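Local coordinates for early transcribed membrane protein 13 (Plasmodium falciparum, PDB 2VWA) that binds phosphatidylethanolamine through its soluble domain and is probably needed for liver-stage development of the malaria parasite, at residues D18-I21 and K22-N25; F27-I30 and A31-S34. All coordinates share one frame; numbering follows the deposited sequence.

How the interactions relate
Both contacts belong to helix 21-41 of the soluble, all-helical domain of this membrane protein. Interaction 1 comes first along the chain: residues 18-21 lead out of a loop and residues 22-25 lie in the first turn. Interaction 2 comes next, at residues 27-34, with the two centres about 13 Å apart. Interaction 1 lies at the surface, about 16 Å from the centre of the chain; interaction 2 is partly buried, about 7 Å from it. The lipid runs past the helix, touching Arg32 in interaction 2 and coming near Tyr24 in interaction 1. One contact starts the helix and the other carries it through the lipid site.

Interaction 1 (D18-I21 and K22-N25); sequences DVSI and KRYN
Ser20 sits just before helix 21-41 and makes two bonds to its first turn. Its carbonyl O accepts from Tyr24 N at 2.9 Å, with an N-H...O angle of 165°. Ser20 is the N-cap residue: its OG accepts from Arg23 N at 3.3 Å, a weak but straight capping bond. The torsion allows this, since OG sits between the backbone N and the carbonyl carbon (chi1 66°) and leans over the turn. Ser20 OG also rests against Arg23 CB at 3.6 Å. One residue on, Asn25 N bonds to Ile21 O at 2.8 Å and continues the helix.

Ile21 and Asn25 lie side by side and point the same way, with Ile21 CG2 3.5 Å from Asn25 OD1. On another side, Val19 CG2 sits against the start of Tyr24, 3.7 Å from its N and 4.0 Å from its CB. The Tyr24 ring leads away from this contact towards helix 74-99, where it makes a cation-pi contact with Lys79 of the lipid pocket. Val19 O bonds to Gln76 NE2, and Asp18 OD1 to Ser73 OG, so the incoming loop is tied to that region too.

Chemically this is a serine-capped helix start. The cap gives Arg23 N, an N-H too early in the helix for the regular i to i+4 bonding, a side-chain acceptor, while Tyr24 turns its ring toward helix 74-99.

Interaction 2 (F27-I30 and A31-S34); sequences FVDI and ARLS. With PTY (phosphatidylethanolamine), chain G.
This is a local contact within the middle of helix 21-41, where one turn packs on the next and one side reaches the bound phosphatidylethanolamine. Four successive i to i+4 backbone bonds hold it. Ala31 N donates to Phe27 O, and Arg32 N to Val28 O, both at 2.8 Å. Leu33 N to Asp29 O and Ser34 N to Ile30 O complete the series.

Arg32 carries the side-chain contact. Its chain is extended from CG to NE, which takes the guanidinium outward to the lipid. Val28 CG1 lies over one face of that group, 3.7 Å from Arg32 NE. This methyl is anti to the Val28 backbone N (chi1 167°), which turns it to Arg32. Over the opposite face lies C21 of a lipid acyl chain, 4.2 Å from Arg32 CZ. The nearest lipid approach is Arg32 NH1 to C20, at 3.8 Å. The flat cation is thus sandwiched between a valine methyl and a hydrocarbon tail.

Asp29 OD1 stands 3.8 Å from Arg32 NH1. This is a long, purely electrostatic salt bridge: no N-H of Arg32 is aimed at the oxygen, which stands off the plane of the guanidinium, and the two flat groups are turned 72° apart. The stronger partner is Asp83 of helix 74-99, a pocket residue, whose OD2 forms a salt bridge with Arg32 NH2.

On the buried side, Ala31 CB meets Phe27 CE2 at 4.3 Å, and both side chains touch Leu64 of helix 54-67.

Arg32 turns one face to the acyl chain and the other to Val28, while Asp83 holds its NH2 end. The salt bridge to Asp83, with a weaker contribution from Asp29, probably offsets the cost of placing the charge beside hydrocarbon.

Interaction 1 (D18-I21 and K22-N25)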
loop_
_atom_site.group_PDB
_atom_site.type_symbol
_atom_site.label_atom_id
_atom_site.label_comp_id
_atom_site.label_asym_id
_atom_site.label_seq_id
_atom_site.Cartn_x
_atom_site.Cartn_y
_atom_site.Cartn_z
ATOM N N ASP A 18 -1.261 -10.742 15.624
ATOM C CA ASP A 18 -0.200 -10.484 14.651
ATOM C C ASP A 18 0.204 -11.732 13.847
ATOM O O ASP A 18 0.232 -12.852 14.401
ATOM C CB ASP A 18 1.076 -9.986 15.352
ATOM C CG ASP A 18 0.928 -8.624 16.012
ATOM O OD1 ASP A 18 -0.032 -7.881 15.714
ATOM O OD2 ASP A 18 1.813 -8.282 16.839
ATOM N N VAL A 19 0.525 -11.539 12.558
ATOM C CA VAL A 19 1.270 -12.565 11.823
ATOM C C VAL A 19 2.749 -12.415 12.221
ATOM O O VAL A 19 3.131 -11.405 12.805
ATOM C CB VAL A 19 1.130 -12.431 10.278
ATOM C CG1 VAL A 19 -0.323 -12.520 9.832
ATOM C CG2 VAL A 19 1.862 -11.115 9.750
ATOM N N SER A 20 3.580 -13.407 11.917
ATOM C CA SER A 20 5.004 -13.323 12.250
ATOM C C SER A 20 5.737 -12.198 11.510
ATOM O O SER A 20 5.306 -11.750 10.442
ATOM C CB SER A 20 5.703 -14.642 11.913
ATOM O OG SER A 20 5.696 -14.852 10.515
ATOM N N ILE A 21 6.859 -11.767 12.059
ATOM C CA ILE A 21 7.686 -10.764 11.397
ATOM C C ILE A 21 8.091 -11.159 9.948
ATOM O O ILE A 21 8.003 -10.327 9.037
ATOM C CB ILE A 21 8.914 -10.379 12.272
ATOM C CG1 ILE A 21 8.424 -9.639 13.542
ATOM C CG2 ILE A 21 9.897 -9.496 11.489
ATOM C CD1 ILE A 21 9.572 -9.120 14.522
ATOM N N LYS A 22 8.513 -12.407 9.737
ATOM C CA LYS A 22 8.808 -12.895 8.390
ATOM C C LYS A 22 7.653 -12.709 7.370
ATOM O O LYS A 22 7.844 -12.175 6.280
ATOM C CB LYS A 22 9.305 -14.350 8.433
ATOM C CG LYS A 22 10.735 -14.474 8.930
ATOM C CD LYS A 22 11.234 -15.918 8.903
ATOM C CE LYS A 22 12.734 -16.000 9.272
ATOM N NZ LYS A 22 12.941 -15.713 10.750
ATOM N N ARG A 23 6.459 -13.151 7.738
ATOM C CA ARG A 23 5.287 -12.934 6.937
ATOM C C ARG A 23 4.935 -11.463 6.741
ATOM O O ARG A 23 4.597 -11.063 5.620
ATOM C CB ARG A 23 4.119 -13.708 7.497
ATOM C CG ARG A 23 4.098 -15.075 6.873
ATOM C CD ARG A 23 3.267 -16.081 7.600
ATOM N NE ARG A 23 1.821 -15.873 7.539
ATOM C CZ ARG A 23 1.086 -16.022 6.450
ATOM N NH1 ARG A 23 1.664 -16.309 5.306
ATOM N NH2 ARG A 23 -0.220 -15.865 6.497
ATOM N N TYR A 24 5.030 -10.672 7.807
ATOM C CA TYR A 24 4.777 -9.233 7.740
ATOM C C TYR A 24 5.749 -8.578 6.766
ATOM O O TYR A 24 5.311 -7.865 5.878
ATOM C CB TYR A 24 4.916 -8.559 9.106
ATOM C CG TYR A 24 4.882 -7.064 8.992
ATOM C CD1 TYR A 24 3.681 -6.407 8.888
ATOM C CD2 TYR A 24 6.052 -6.302 8.937
ATOM C CE1 TYR A 24 3.627 -5.061 8.739
ATOM C CE2 TYR A 24 6.000 -4.935 8.779
ATOM C CZ TYR A 24 4.777 -4.330 8.684
ATOM O OH TYR A 24 4.631 -2.960 8.541
ATOM N N ASN A 25 7.048 -8.826 6.918
ATOM C CA ASN A 25 8.047 -8.196 6.051
ATOM C C ASN A 25 7.900 -8.609 4.602
ATOM O O ASN A 25 8.087 -7.786 3.711
ATOM C CB ASN A 25 9.500 -8.458 6.491
ATOM C CG ASN A 25 9.900 -7.733 7.782
ATOM O OD1 ASN A 25 10.849 -8.166 8.448
ATOM N ND2 ASN A 25 9.196 -6.651 8.151
#

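Interaction 2 (F27-I30 and A31-S34)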
loop_
_atom_site.group_PDB
_atom_site.type_symbol
_atom_site.label_atom_id
_atom_site.label_comp_id
_atom_site.label_asym_id
_atom_site.label_seq_id
_atom_site.Cartn_x
_atom_site.Cartn_y
_atom_site.Cartn_z
ATOM N N PHE A 27 5.148 -9.736 3.071
ATOM C CA PHE A 27 3.923 -9.024 2.667
ATOM C C PHE A 27 4.174 -7.566 2.308
ATOM O O PHE A 27 3.695 -7.084 1.296
ATOM C CB PHE A 27 2.885 -9.057 3.800
ATOM C CG PHE A 27 1.620 -8.292 3.489
ATOM C CD1 PHE A 27 0.572 -8.904 2.802
ATOM C CD2 PHE A 27 1.479 -6.955 3.870
ATOM C CE1 PHE A 27 -0.608 -8.182 2.496
ATOM C CE2 PHE A 27 0.320 -6.228 3.538
ATOM C CZ PHE A 27 -0.731 -6.858 2.852
ATOM N N VAL A 28 4.914 -6.856 3.151
ATOM C CA VAL A 28 5.203 -5.458 2.890
ATOM C C VAL A 28 6.042 -5.337 1.620
ATOM O O VAL A 28 5.817 -4.433 0.816
ATOM C CB VAL A 28 5.852 -4.745 4.124
ATOM C CG1 VAL A 28 6.449 -3.393 3.748
ATOM C CG2 VAL A 28 4.826 -4.566 5.236
ATOM N N ASP A 29 6.951 -6.277 1.402
ATOM C CA ASP A 29 7.735 -6.265 0.176
ATOM C C ASP A 29 6.817 -6.324 -1.013
ATOM O O ASP A 29 6.945 -5.542 -1.923
ATOM C CB ASP A 29 8.720 -7.437 0.108
ATOM C CG ASP A 29 9.893 -7.247 1.019
ATOM O OD1 ASP A 29 10.331 -6.078 1.211
ATOM O OD2 ASP A 29 10.381 -8.269 1.542
ATOM N N ILE A 30 5.906 -7.283 -0.995
ATOM C CA ILE A 30 4.964 -7.505 -2.081
ATOM C C ILE A 30 4.057 -6.267 -2.270
ATOM O O ILE A 30 3.912 -5.799 -3.409
ATOM C CB ILE A 30 4.111 -8.781 -1.816
ATOM C CG1 ILE A 30 5.012 -10.028 -1.822
ATOM C CG2 ILE A 30 2.970 -8.882 -2.834
ATOM C CD1 ILE A 30 4.339 -11.342 -1.353
ATOM N N ALA A 31 3.478 -5.754 -1.172
ATOM C CA ALA A 31 2.641 -4.536 -1.182
ATOM C C ALA A 31 3.394 -3.333 -1.746
ATOM O O ALA A 31 2.816 -2.531 -2.506
ATOM C CB ALA A 31 2.082 -4.212 0.233
ATOM N N ARG A 32 4.691 -3.244 -1.406
ATOM C CA ARG A 32 5.566 -2.199 -1.966
ATOM C C ARG A 32 5.613 -2.207 -3.476
ATOM O O ARG A 32 5.353 -1.185 -4.112
ATOM C CB ARG A 32 6.986 -2.278 -1.407
ATOM C CG ARG A 32 7.148 -1.562 -0.089
ATOM C CD ARG A 32 8.619 -1.506 0.306
ATOM N NE ARG A 32 8.721 -1.317 1.734
ATOM C CZ ARG A 32 9.730 -1.728 2.488
ATOM N NH1 ARG A 32 10.757 -2.346 1.938
ATOM N NH2 ARG A 32 9.713 -1.500 3.800
ATOM N N LEU A 33 5.952 -3.359 -4.067
ATOM C CA LEU A 33 6.082 -3.413 -5.529
ATOM C C LEU A 33 4.729 -3.276 -6.185
ATOM O O LEU A 33 4.607 -2.740 -7.268
ATOM C CB LEU A 33 6.787 -4.693 -6.006
ATOM C CG LEU A 33 8.258 -4.761 -5.550
ATOM C CD1 LEU A 33 8.773 -6.199 -5.619
ATOM C CD2 LEU A 33 9.166 -3.802 -6.355
ATOM N N SER A 34 3.697 -3.731 -5.514
ATOM C CA SER A 34 2.404 -3.758 -6.148
ATOM C C SER A 34 1.795 -2.356 -6.293
ATOM O O SER A 34 1.191 -2.030 -7.305
ATOM C CB SER A 34 1.500 -4.745 -5.413
ATOM O OG SER A 34 0.136 -4.500 -5.684
HETATM C C1 PTY G . 13.147 0.138 -9.465
HETATM C C2 PTY G . 11.590 3.105 -14.697
HETATM C C3 PTY G . 10.302 2.960 -13.889
HETATM O O4 PTY G . 13.456 -0.354 -8.161
HETATM C C5 PTY G . 12.396 2.173 -10.680
HETATM C C6 PTY G . 12.365 1.440 -9.340
HETATM O O7 PTY G . 12.938 2.253 -8.310
HETATM C C8 PTY G . 11.967 2.954 -7.464
HETATM O O10 PTY G . 11.024 3.537 -7.975
HETATM C C11 PTY G . 12.126 2.980 -5.956
HETATM C C12 PTY G . 13.486 3.572 -5.588
HETATM C C13 PTY G . 13.557 4.066 -4.145
HETATM C C14 PTY G . 13.696 2.927 -3.140
HETATM C C15 PTY G . 15.130 2.772 -2.636
HETATM C C16 PTY G . 15.356 1.398 -2.008
HETATM C C17 PTY G . 14.980 1.419 -0.528
HETATM C C18 PTY G . 15.136 0.053 0.129
HETATM C C19 PTY G . 15.200 0.193 1.646
HETATM C C20 PTY G . 13.941 -0.361 2.310
HETATM C C21 PTY G . 13.071 0.737 2.914
HETATM C C22 PTY G . 13.565 1.153 4.299
HETATM C C23 PTY G . 12.646 0.668 5.417
HETATM C C24 PTY G . 11.710 1.772 5.910
HETATM C C25 PTY G . 10.482 1.138 6.555
HETATM C C26 PTY G . 9.343 2.125 6.786
HETATM C C27 PTY G . 8.339 1.491 7.736
HETATM C C28 PTY G . 7.539 2.505 8.542
HETATM C C29 PTY G . 6.375 1.802 9.215
HETATM C C30 PTY G . 14.838 -0.545 -7.737
HETATM C C31 PTY G . 15.706 0.642 -7.372
HETATM O O30 PTY G . 15.279 -1.681 -7.681
HETATM C C32 PTY G . 15.974 0.679 -5.871
HETATM C C33 PTY G . 17.170 1.577 -5.559
HETATM C C34 PTY G . 18.142 0.908 -4.587
HETATM C C35 PTY G . 19.091 1.939 -3.975
HETATM C C36 PTY G . 20.533 1.438 -4.003
HETATM C C37 PTY G . 21.032 1.094 -2.604
HETATM C C38 PTY G . 22.037 -0.053 -2.647
HETATM C C39 PTY G . 21.476 -1.321 -2.006
HETATM C C40 PTY G . 22.276 -1.726 -0.766
HETATM C C41 PTY G . 21.453 -2.613 0.167
HETATM C C42 PTY G . 21.178 -1.921 1.502
HETATM C C43 PTY G . 21.030 -2.938 2.632
HETATM C C44 PTY G . 19.807 -2.645 3.480
HETATM P P1 PTY G . 10.639 0.883 -12.235
HETATM O O11 PTY G . 10.067 1.582 -13.577
HETATM O O12 PTY G . 9.488 0.181 -11.549
HETATM O O13 PTY G . 11.864 0.078 -12.611
HETATM O O14 PTY G . 11.107 2.123 -11.299
HETATM N N1 PTY G . 11.263 3.489 -16.057
#